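Local coordinates for putative flavoprotein (Bacteroides eggerthii, PDB 4ICI) that binds flavin mononucleotide in a flavodoxin-like domain and probably serves in electron transfer or a related redox reaction, at residues Lys15-Phe21 with Asp41-Pro47; Val120-Ser126 with Lys148-Asn154. One frame throughout, in Å; residues are numbered along the deposited sequence.

Both contacts join strands in the same five-stranded parallel sheet, one at each border: residues 41-47 in contact 1 and 148-154 in contact 2 belong to the outermost strands, and each pairs with a more interior neighbour. Each is partly buried, with its inner strand mostly buried. Contact 1 is the more regular, its ladder of backbone bonds flanked by apolar side chains and a tyrosine-proline contact toward the solvent-exposed P44. In contact 2 the ladder is broken, and an asparagine side chain continues it beside the flavin mononucleotide. The two meet beneath helix 26-38, where V18 CG1 lies 3.6 Å from F123 CZ.

Contact 1: residues Lys15-Phe21 with Asp41-Pro47. With EDO (1,2-ethanediol), chain E; EDO (1,2-ethanediol), chain G.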
ATOM      1  N   LYS A  15     -17.564   5.083  -0.356  1.00 20.44           N
ATOM      2  CA  LYS A  15     -17.258   3.651  -0.214  1.00 18.63           C
ATOM      3  C   LYS A  15     -15.725   3.514  -0.241  1.00 15.54           C
ATOM      4  O   LYS A  15     -15.075   3.957  -1.197  1.00 15.97           O
ATOM      5  CB  LYS A  15     -17.866   2.806  -1.311  1.00 20.97           C
ATOM      6  CG  LYS A  15     -17.912   1.324  -0.936  1.00 24.76           C
ATOM      7  CD  LYS A  15     -18.423   0.429  -2.041  1.00 26.83           C
ATOM      8  CE  LYS A  15     -18.449  -1.029  -1.590  1.00 32.08           C
ATOM      9  NZ  LYS A  15     -18.860  -1.948  -2.706  1.00 34.57           N
ATOM     10  N   ILE A  16     -15.178   2.929   0.820  1.00 14.24           N
ATOM     11  CA  ILE A  16     -13.738   2.927   1.082  1.00 13.43           C
ATOM     12  C   ILE A  16     -13.186   1.497   1.025  1.00 12.47           C
ATOM     13  O   ILE A  16     -13.740   0.579   1.636  1.00 14.51           O
ATOM     14  CB  ILE A  16     -13.401   3.535   2.473  1.00 13.51           C
ATOM     15  CG1 ILE A  16     -13.939   4.966   2.552  1.00 16.59           C
ATOM     16  CG2 ILE A  16     -11.887   3.439   2.767  1.00 14.04           C
ATOM     17  CD1 ILE A  16     -13.660   5.633   3.894  1.00 17.78           C
ATOM     18  N   LEU A  17     -12.110   1.335   0.257  1.00 11.87           N
ATOM     19  CA  LEU A  17     -11.296   0.138   0.257  1.00 11.77           C
ATOM     20  C   LEU A  17      -9.937   0.417   0.853  1.00 10.38           C
ATOM     21  O   LEU A  17      -9.325   1.462   0.564  1.00 11.18           O
ATOM     22  CB  LEU A  17     -11.093  -0.354  -1.171  1.00 12.47           C
ATOM     23  CG  LEU A  17     -10.336  -1.666  -1.362  1.00 12.38           C
ATOM     24  CD1 LEU A  17     -11.109  -2.842  -0.729  1.00 14.31           C
ATOM     25  CD2 LEU A  17     -10.033  -1.895  -2.835  1.00 14.04           C
ATOM     26  N   VAL A  18      -9.502  -0.508   1.709  1.00 10.40           N
ATOM     27  CA  VAL A  18      -8.152  -0.528   2.260  1.00 10.04           C
ATOM     28  C   VAL A  18      -7.443  -1.725   1.626  1.00  9.52           C
ATOM     29  O   VAL A  18      -7.640  -2.862   2.055  1.00 11.50           O
ATOM     30  CB  VAL A  18      -8.145  -0.544   3.813  1.00 10.94           C
ATOM     31  CG1 VAL A  18      -6.731  -0.564   4.363  1.00 12.14           C
ATOM     32  CG2 VAL A  18      -8.984   0.607   4.406  1.00 11.78           C
ATOM     33  N   ALA A  19      -6.666  -1.449   0.593  1.00 10.00           N
ATOM     34  CA  ALA A  19      -5.847  -2.465  -0.067  1.00  9.42           C
ATOM     35  C   ALA A  19      -4.470  -2.447   0.572  1.00  9.54           C
ATOM     36  O   ALA A  19      -3.946  -1.377   0.889  1.00 11.79           O
ATOM     37  CB  ALA A  19      -5.762  -2.184  -1.595  1.00 10.61           C
ATOM     38  N   TYR A  20      -3.873  -3.622   0.763  1.00  8.89           N
ATOM     39  CA  TYR A  20      -2.569  -3.656   1.384  1.00  9.28           C
ATOM     40  C   TYR A  20      -1.792  -4.896   1.037  1.00  9.35           C
ATOM     41  O   TYR A  20      -2.386  -5.972   0.853  1.00 10.21           O
ATOM     42  CB  TYR A  20      -2.674  -3.508   2.923  1.00 10.48           C
ATOM     43  CG  TYR A  20      -3.297  -4.714   3.562  1.00  9.61           C
ATOM     44  CD1 TYR A  20      -4.684  -4.887   3.608  1.00 11.91           C
ATOM     45  CD2 TYR A  20      -2.501  -5.740   4.030  1.00 10.92           C
ATOM     46  CE1 TYR A  20      -5.244  -6.028   4.171  1.00 13.65           C
ATOM     47  CE2 TYR A  20      -3.048  -6.866   4.569  1.00 11.24           C
ATOM     48  CZ  TYR A  20      -4.423  -7.010   4.641  1.00 12.26           C
ATOM     49  OH  TYR A  20      -4.973  -8.159   5.194  1.00 16.22           O
ATOM     50  N   PHE A  21      -0.480  -4.725   0.989  1.00  9.33           N
ATOM     51  CA  PHE A  21       0.461  -5.833   0.950  1.00  9.49           C
ATOM     52  C   PHE A  21       1.174  -5.895   2.302  1.00  9.94           C
ATOM     53  O   PHE A  21       1.580  -4.873   2.868  1.00  9.11           O
ATOM     54  CB  PHE A  21       1.481  -5.592  -0.171  1.00 10.11           C
ATOM     55  CG  PHE A  21       2.665  -6.538  -0.154  1.00  8.80           C
ATOM     56  CD1 PHE A  21       2.489  -7.898  -0.282  1.00  9.07           C
ATOM     57  CD2 PHE A  21       3.936  -6.050  -0.022  1.00 11.37           C
ATOM     58  CE1 PHE A  21       3.562  -8.743  -0.246  1.00 10.54           C
ATOM     59  CE2 PHE A  21       5.013  -6.894   0.004  1.00 10.63           C
ATOM     60  CZ  PHE A  21       4.818  -8.258  -0.105  1.00 10.69           C
ATOM     61  N   ASP A  41     -13.796  -1.723   3.632  1.00 13.98           N
ATOM     62  CA  ASP A  41     -13.500  -3.100   3.258  1.00 12.94           C
ATOM     63  C   ASP A  41     -11.996  -3.235   3.173  1.00 12.54           C
ATOM     64  O   ASP A  41     -11.342  -2.289   2.780  1.00 15.02           O
ATOM     65  CB  ASP A  41     -14.093  -3.397   1.874  1.00 13.70           C
ATOM     66  CG  ASP A  41     -15.620  -3.480   1.870  1.00 19.53           C
ATOM     67  OD1 ASP A  41     -16.222  -3.681   2.943  1.00 20.68           O
ATOM     68  OD2 ASP A  41     -16.222  -3.370   0.771  1.00 20.70           O
ATOM     69  N   LEU A  42     -11.458  -4.405   3.514  1.00 11.81           N
ATOM     70  CA  LEU A  42     -10.042  -4.686   3.333  1.00 11.43           C
ATOM     71  C   LEU A  42      -9.825  -5.668   2.190  1.00 12.64           C
ATOM     72  O   LEU A  42     -10.595  -6.625   2.051  1.00 15.08           O
ATOM     73  CB  LEU A  42      -9.399  -5.253   4.601  1.00 12.81           C
ATOM     74  CG  LEU A  42      -8.653  -4.250   5.480  1.00 13.92           C
ATOM     75  CD1 LEU A  42      -9.614  -3.248   5.997  1.00 16.48           C
ATOM     76  CD2 LEU A  42      -7.909  -4.975   6.646  1.00 16.59           C
ATOM     77  N   TYR A  43      -8.772  -5.418   1.402  1.00 11.99           N
ATOM     78  CA  TYR A  43      -8.352  -6.272   0.310  1.00 11.95           C
ATOM     79  C   TYR A  43      -6.857  -6.580   0.499  1.00 11.13           C
ATOM     80  O   TYR A  43      -5.991  -5.744   0.217  1.00 10.76           O
ATOM     81  CB  TYR A  43      -8.605  -5.603  -1.039  1.00 12.93           C
ATOM     82  CG  TYR A  43      -7.917  -6.272  -2.230  1.00 12.92           C
ATOM     83  CD1 TYR A  43      -8.209  -7.578  -2.596  1.00 13.81           C
ATOM     84  CD2 TYR A  43      -7.010  -5.577  -2.991  1.00 13.30           C
ATOM     85  CE1 TYR A  43      -7.567  -8.181  -3.686  1.00 15.25           C
ATOM     86  CE2 TYR A  43      -6.376  -6.176  -4.076  1.00 14.98           C
ATOM     87  CZ  TYR A  43      -6.657  -7.461  -4.405  1.00 12.86           C
ATOM     88  OH  TYR A  43      -6.013  -8.024  -5.511  1.00 16.55           O
ATOM     89  N   PRO A  44      -6.544  -7.792   1.000  1.00 11.45           N
ATOM     90  CA  PRO A  44      -5.168  -8.209   1.034  1.00 10.60           C
ATOM     91  C   PRO A  44      -4.665  -8.471  -0.400  1.00 10.53           C
ATOM     92  O   PRO A  44      -5.261  -9.245  -1.169  1.00 13.25           O
ATOM     93  CB  PRO A  44      -5.199  -9.491   1.862  1.00 11.48           C
ATOM     94  CG  PRO A  44      -6.548  -9.478   2.596  1.00 13.42           C
ATOM     95  CD  PRO A  44      -7.449  -8.783   1.616  1.00 12.55           C
ATOM     96  N   ILE A  45      -3.567  -7.814  -0.746  1.00 10.36           N
ATOM     97  CA  ILE A  45      -2.899  -8.006  -2.034  1.00 10.84           C
ATOM     98  C   ILE A  45      -1.996  -9.221  -1.850  1.00 11.32           C
ATOM     99  O   ILE A  45      -0.921  -9.099  -1.249  1.00 13.05           O
ATOM    100  CB  ILE A  45      -2.063  -6.760  -2.421  1.00 11.03           C
ATOM    101  CG1 ILE A  45      -2.960  -5.490  -2.550  1.00 11.31           C
ATOM    102  CG2 ILE A  45      -1.287  -7.031  -3.702  1.00 14.25           C
ATOM    103  CD1 ILE A  45      -2.186  -4.148  -2.619  1.00 12.70           C
ATOM    104  N   ALA A  46      -2.465 -10.387  -2.313  1.00 11.98           N
ATOM    105  CA  ALA A  46      -1.790 -11.641  -2.049  1.00 12.13           C
ATOM    106  C   ALA A  46      -0.884 -12.008  -3.211  1.00 10.91           C
ATOM    107  O   ALA A  46      -1.337 -12.134  -4.351  1.00 12.96           O
ATOM    108  CB  ALA A  46      -2.794 -12.783  -1.816  1.00 14.85           C
ATOM    109  N   PRO A  47       0.405 -12.164  -2.948  1.00 10.26           N
ATOM    110  CA  PRO A  47       1.275 -12.638  -4.008  1.00 10.53           C
ATOM    111  C   PRO A  47       0.940 -14.054  -4.478  1.00  9.95           C
ATOM    112  O   PRO A  47       0.654 -14.934  -3.674  1.00 11.47           O
ATOM    113  CB  PRO A  47       2.653 -12.618  -3.400  1.00 11.42           C
ATOM    114  CG  PRO A  47       2.482 -12.437  -1.989  1.00 18.26           C
ATOM    115  CD  PRO A  47       1.096 -11.995  -1.678  1.00 11.62           C
TER
HETATM  116  C1  EDO E 203      -1.905 -10.958   1.770  1.00 25.17           C
HETATM  117  O1  EDO E 203      -0.861 -11.912   1.512  1.00 25.28           O
HETATM  118  C2  EDO E 203      -1.409  -9.527   2.052  1.00 17.48           C
HETATM  119  O2  EDO E 203      -0.227  -9.185   1.372  1.00 13.11           O
HETATM  120  C1  EDO G 205      -2.742 -10.085   5.624  1.00 19.35           C
HETATM  121  O1  EDO G 205      -4.110 -10.451   5.437  1.00 31.96           O
HETATM  122  C2  EDO G 205      -1.813 -10.970   6.476  1.00 31.49           C
HETATM  123  O2  EDO G 205      -2.001 -10.994   7.926  1.00 27.38           O
HETATM  124  O   HOH W   1     -18.388  -4.273  -0.712  1.00 39.53           O
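Strands 16-20 and 41-44 run parallel, 24° apart, and five backbone hydrogen bonds step from I16 O to I45 N, the last (I45 N to Y20 O, 2.7 Å) nearly straight at 173°. With helix 26-38 they form the first beta-alpha-beta crossover of the flavodoxin-like fold. On one face of the sheet, L17 CD1 reaches Y43 CB at 3.7 Å, while the small A19 lets its CB sit in the plane of the Y43 ring, at the ring edge. Y43 OH passes beyond to S80 O. Branched V18 suits the opposite face, under helix 26-38, where it rests on A31 and its CB meets L42 CD1 at 3.8 Å. At the N-terminal end of the pair, K15 NZ and D41 OD2 stand 4.6 Å apart, too far for a salt bridge; one water joins them, and T87 and Y88 respectively supply further bonds. Y20 has CG between its backbone N and carbonyl carbon (chi1 69°), which turns the ring across the neighbouring strand. L42 CD2 approaches Y20 CE1 obliquely, and P44 lies over one ring face in a CH-pi contact, its CA 4.1 Å from the centroid, with P44 CG 3.3 Å from Y20 OH.

Contact 2: residues Val120-Ser126 with Lys148-Asn154; sequences VVPFATS and KEGRLLN. With FMN (flavin mononucleotide), chain B.
Backbone hydrogen bonds join 120-126 to 148-154 as roughly parallel neighbours, but with a break in the middle. K148 N bonds V120 O, and further on A124 is held through both its N-H and its carbonyl to 148-154: its N gives a hydrogen bond to R151 O at 3.2 Å, bent to 142°, while its O receives L153 N at 2.8 Å and 178°. Between these lies P122, which has no N-H for the ladder, and its CD packs 3.3 Å from K148 O. Separately, P122 O accepts a CA-H...O contact from G150 CA, 3.0 Å away. Glycine suits this spot, since a CB would collide with that oxygen.

One apolar pair lies on each face. The L153 side chain crosses F123 at about a right angle, L153 CD1 meeting F123 CD2 at 3.8 Å, and F123 continues under helix 26-38. On the other face the small A124 accepts L152 CD1, which also lies against S126 OG.

Side-chain polar bonds take over where the ladder ends. With CG anti to its carbonyl carbon (chi1 -72°), N154 turns its amide to S126: OD1 takes S126 N at 2.9 Å on an in-plane lone pair, and ND2 gives a weak bond to S126 OG, which is also bonded to G128 and S129. A leucine in place of N154 would probably leave S126 N without its acceptor and let this end of the strand shift.

T125 OG1 hydrogen-bonds O4' of the flavin mononucleotide at 2.7 Å. Thus the C-terminal end of strand 119-125 passes directly into the cofactor pocket, the usual location of the binding site in the flavodoxin-like fold.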
ATOM      1  N   VAL A 120      -6.870   8.252  -4.005  1.00 10.90           N
ATOM      2  CA  VAL A 120      -5.895   7.180  -3.722  1.00 10.06           C
ATOM      3  C   VAL A 120      -4.932   7.693  -2.652  1.00  9.48           C
ATOM      4  O   VAL A 120      -4.374   8.779  -2.804  1.00  9.83           O
ATOM      5  CB  VAL A 120      -5.163   6.751  -4.997  1.00 11.44           C
ATOM      6  CG1 VAL A 120      -4.242   5.578  -4.711  1.00 13.00           C
ATOM      7  CG2 VAL A 120      -6.199   6.435  -6.146  1.00 15.27           C
ATOM      8  N   VAL A 121      -4.739   6.926  -1.580  1.00 10.15           N
ATOM      9  CA  VAL A 121      -4.008   7.398  -0.399  1.00 10.00           C
ATOM     10  C   VAL A 121      -3.062   6.285   0.078  1.00  9.34           C
ATOM     11  O   VAL A 121      -3.524   5.214   0.428  1.00  9.25           O
ATOM     12  CB  VAL A 121      -4.952   7.787   0.750  1.00 10.69           C
ATOM     13  CG1 VAL A 121      -4.139   8.531   1.839  1.00 12.63           C
ATOM     14  CG2 VAL A 121      -6.178   8.594   0.270  1.00 11.21           C
ATOM     15  N   PRO A 122      -1.744   6.530   0.048  1.00  8.45           N
ATOM     16  CA  PRO A 122      -0.841   5.481   0.536  1.00  8.91           C
ATOM     17  C   PRO A 122      -0.768   5.462   2.059  1.00  9.15           C
ATOM     18  O   PRO A 122      -1.005   6.464   2.713  1.00  9.63           O
ATOM     19  CB  PRO A 122       0.514   5.884  -0.065  1.00  9.80           C
ATOM     20  CG  PRO A 122       0.453   7.400  -0.110  1.00 10.74           C
ATOM     21  CD  PRO A 122      -1.007   7.742  -0.346  1.00  8.81           C
ATOM     22  N   PHE A 123      -0.385   4.327   2.602  1.00  8.79           N
ATOM     23  CA  PHE A 123       0.025   4.221   3.990  1.00  8.62           C
ATOM     24  C   PHE A 123       1.074   3.151   4.107  1.00  8.32           C
ATOM     25  O   PHE A 123       1.224   2.318   3.208  1.00  8.67           O
ATOM     26  CB  PHE A 123      -1.180   3.984   4.928  1.00  8.94           C
ATOM     27  CG  PHE A 123      -1.850   2.632   4.796  1.00  7.91           C
ATOM     28  CD1 PHE A 123      -2.813   2.415   3.834  1.00  8.94           C
ATOM     29  CD2 PHE A 123      -1.566   1.616   5.689  1.00  9.47           C
ATOM     30  CE1 PHE A 123      -3.471   1.189   3.726  1.00  8.90           C
ATOM     31  CE2 PHE A 123      -2.232   0.411   5.614  1.00  9.61           C
ATOM     32  CZ  PHE A 123      -3.186   0.207   4.632  1.00  9.68           C
ATOM     33  N   ALA A 124       1.808   3.137   5.217  1.00  8.91           N
ATOM     34  CA  ALA A 124       2.941   2.223   5.311  1.00  8.56           C
ATOM     35  C   ALA A 124       3.297   1.889   6.727  1.00  9.50           C
ATOM     36  O   ALA A 124       2.887   2.583   7.666  1.00  9.80           O
ATOM     37  CB  ALA A 124       4.175   2.823   4.575  1.00 10.45           C
ATOM     38  N   THR A 125       4.051   0.809   6.861  1.00  9.80           N
ATOM     39  CA  THR A 125       4.833   0.544   8.060  1.00  9.95           C
ATOM     40  C   THR A 125       6.298   0.417   7.675  1.00  9.24           C
ATOM     41  O   THR A 125       6.627   0.199   6.509  1.00  9.91           O
ATOM     42  CB  THR A 125       4.348  -0.705   8.842  1.00 10.18           C
ATOM     43  OG1 THR A 125       4.631  -1.904   8.131  1.00 12.04           O
ATOM     44  CG2 THR A 125       2.854  -0.621   9.195  1.00 11.98           C
ATOM     45  N   SER A 126       7.200   0.593   8.648  1.00 10.70           N
ATOM     46  CA  SER A 126       8.640   0.600   8.367  1.00 11.78           C
ATOM     47  C   SER A 126       9.415   0.345   9.632  1.00 12.51           C
ATOM     48  O   SER A 126       8.862   0.382  10.751  1.00 14.18           O
ATOM     49  CB  SER A 126       9.093   1.934   7.798  1.00 12.11           C
ATOM     50  OG  SER A 126       9.167   2.921   8.817  1.00 12.98           O
ATOM     51  N   LYS A 148      -3.577  11.621  -2.533  1.00 10.20           N
ATOM     52  CA  LYS A 148      -3.529  12.452  -1.340  1.00 10.90           C
ATOM     53  C   LYS A 148      -2.411  11.989  -0.455  1.00 10.95           C
ATOM     54  O   LYS A 148      -1.871  10.903  -0.656  1.00 12.31           O
ATOM     55  CB  LYS A 148      -4.875  12.458  -0.619  1.00 11.33           C
ATOM     56  CG  LYS A 148      -6.036  13.113  -1.402  1.00 15.42           C
ATOM     57  CD  LYS A 148      -7.320  13.279  -0.576  1.00 19.31           C
ATOM     58  CE  LYS A 148      -8.351  14.197  -1.258  1.00 21.91           C
ATOM     59  NZ  LYS A 148      -9.598  14.428  -0.431  1.00 20.80           N
ATOM     60  N   GLU A 149      -2.056  12.816   0.525  1.00 11.25           N
ATOM     61  CA  GLU A 149      -0.941  12.551   1.400  0.65 10.53           C
ATOM     62  C   GLU A 149      -1.283  11.436   2.389  1.00 10.69           C
ATOM     63  O   GLU A 149      -2.334  11.465   3.050  1.00 12.18           O
ATOM     64  CB  GLU A 149      -0.562  13.834   2.142  0.65 12.03           C
ATOM     65  CG  GLU A 149       0.053  14.894   1.232  0.65 15.39           C
ATOM     66  CD  GLU A 149       1.412  14.490   0.739  0.65 21.64           C
ATOM     67  OE1 GLU A 149       2.280  14.238   1.590  0.65 24.01           O
ATOM     68  OE2 GLU A 149       1.595  14.428  -0.504  0.65 29.59           O
ATOM     69  N   GLY A 150      -0.373  10.494   2.486  1.00 11.65           N
ATOM     70  CA  GLY A 150      -0.516   9.365   3.375  1.00 10.18           C
ATOM     71  C   GLY A 150       0.306   9.496   4.634  1.00 10.15           C
ATOM     72  O   GLY A 150       0.914  10.542   4.918  1.00 11.09           O
ATOM     73  N   ARG A 151       0.322   8.413   5.401  1.00  9.50           N
ATOM     74  CA  ARG A 151       0.997   8.383   6.692  1.00 10.27           C
ATOM     75  C   ARG A 151       1.662   7.054   6.939  1.00  9.66           C
ATOM     76  O   ARG A 151       1.173   6.000   6.500  1.00 10.10           O
ATOM     77  CB  ARG A 151      -0.021   8.618   7.814  1.00 10.16           C
ATOM     78  CG  ARG A 151      -0.753   9.970   7.785  1.00 11.06           C
ATOM     79  CD  ARG A 151       0.139  11.149   8.157  1.00 10.54           C
ATOM     80  NE  ARG A 151      -0.597  12.417   8.221  1.00 12.04           N
ATOM     81  CZ  ARG A 151      -0.799  13.220   7.181  1.00 11.90           C
ATOM     82  NH1 ARG A 151      -0.376  12.896   5.964  1.00 13.64           N
ATOM     83  NH2 ARG A 151      -1.486  14.346   7.344  1.00 14.51           N
ATOM     84  N   LEU A 152       2.746   7.136   7.703  1.00 10.31           N
ATOM     85  CA  LEU A 152       3.359   6.001   8.333  1.00 10.97           C
ATOM     86  C   LEU A 152       2.513   5.650   9.552  1.00 11.19           C
ATOM     87  O   LEU A 152       2.246   6.506  10.410  1.00 13.87           O
ATOM     88  CB  LEU A 152       4.806   6.340   8.693  1.00 12.59           C
ATOM     89  CG  LEU A 152       5.763   5.264   9.143  1.00 14.84           C
ATOM     90  CD1 LEU A 152       6.104   4.297   8.002  1.00 14.00           C
ATOM     91  CD2 LEU A 152       7.026   5.928   9.707  1.00 15.20           C
ATOM     92  N   LEU A 153       2.077   4.390   9.600  1.00 11.26           N
ATOM     93  CA  LEU A 153       1.190   3.888  10.643  1.00 12.17           C
ATOM     94  C   LEU A 153       1.879   2.829  11.537  1.00 13.47           C
ATOM     95  O   LEU A 153       1.287   1.805  11.892  1.00 16.93           O
ATOM     96  CB  LEU A 153      -0.087   3.353  10.047  1.00 12.44           C
ATOM     97  CG  LEU A 153      -0.927   4.345   9.231  1.00 12.85           C
ATOM     98  CD1 LEU A 153      -2.193   3.656   8.785  1.00 14.66           C
ATOM     99  CD2 LEU A 153      -1.238   5.647  10.038  1.00 15.01           C
ATOM    100  N   ASN A 154       3.138   3.065  11.879  1.00 14.41           N
ATOM    101  CA  ASN A 154       3.830   2.172  12.820  1.00 15.42           C
ATOM    102  C   ASN A 154       3.170   2.134  14.181  1.00 17.68           C
ATOM    103  O   ASN A 154       3.074   1.076  14.808  1.00 19.07           O
ATOM    104  CB  ASN A 154       5.304   2.572  12.978  1.00 15.73           C
ATOM    105  CG  ASN A 154       6.131   2.238  11.751  1.00 15.04           C
ATOM    106  OD1 ASN A 154       5.782   1.325  11.012  1.00 15.10           O
ATOM    107  ND2 ASN A 154       7.228   2.968  11.534  1.00 16.53           N
TER
HETATM  108  N1  FMN B 200      12.413  -0.307   6.938  1.00 15.23           N
HETATM  109  C2  FMN B 200      12.789   1.009   6.820  1.00 17.34           C
HETATM  110  O2  FMN B 200      12.584   1.774   7.760  1.00 18.15           O
HETATM  111  N3  FMN B 200      13.400   1.447   5.653  1.00 15.62           N
HETATM  112  C4  FMN B 200      13.696   0.602   4.597  1.00 15.65           C
HETATM  113  O4  FMN B 200      14.195   1.121   3.580  1.00 14.84           O
HETATM  114  C4A FMN B 200      13.346  -0.751   4.733  1.00 14.30           C
HETATM  115  N5  FMN B 200      13.645  -1.671   3.704  1.00 14.03           N
HETATM  116  C5A FMN B 200      13.237  -2.999   3.876  1.00 13.82           C
HETATM  117  C6  FMN B 200      13.487  -3.927   2.855  1.00 15.11           C
HETATM  118  C7  FMN B 200      13.089  -5.233   2.983  1.00 13.97           C
HETATM  119  C7M FMN B 200      13.319  -6.202   1.862  1.00 14.73           C
HETATM  120  C8  FMN B 200      12.420  -5.659   4.118  1.00 16.12           C
HETATM  121  C8M FMN B 200      12.000  -7.104   4.260  1.00 16.20           C
HETATM  122  C9  FMN B 200      12.176  -4.751   5.140  1.00 16.65           C
HETATM  123  C9A FMN B 200      12.562  -3.401   5.028  1.00 14.64           C
HETATM  124  N10 FMN B 200      12.306  -2.473   6.051  1.00 14.40           N
HETATM  125  C10 FMN B 200      12.690  -1.163   5.899  1.00 14.44           C
HETATM  126  C1' FMN B 200      11.541  -2.900   7.278  1.00 14.96           C
HETATM  127  C2' FMN B 200      10.027  -2.953   6.929  1.00 13.08           C
HETATM  128  O2' FMN B 200       9.539  -1.790   6.306  1.00 12.85           O
HETATM  129  C3' FMN B 200       9.161  -3.115   8.195  1.00 13.21           C
HETATM  130  O3' FMN B 200       9.693  -4.187   9.036  1.00 16.46           O
HETATM  131  C4' FMN B 200       7.643  -3.305   7.896  1.00 11.99           C
HETATM  132  O4' FMN B 200       6.955  -3.008   9.087  1.00 15.04           O
HETATM  133  C5' FMN B 200       7.351  -4.807   7.519  1.00 14.86           C
HETATM  134  O5' FMN B 200       5.972  -4.858   7.262  1.00 13.78           O
HETATM  135  P   FMN B 200       5.184  -6.232   7.026  1.00 14.99           P
HETATM  136  O1P FMN B 200       5.310  -6.991   8.357  1.00 15.31           O
HETATM  137  O2P FMN B 200       3.831  -5.921   6.597  1.00 14.03           O
HETATM  138  O3P FMN B 200       5.846  -7.032   5.899  1.00 14.99           O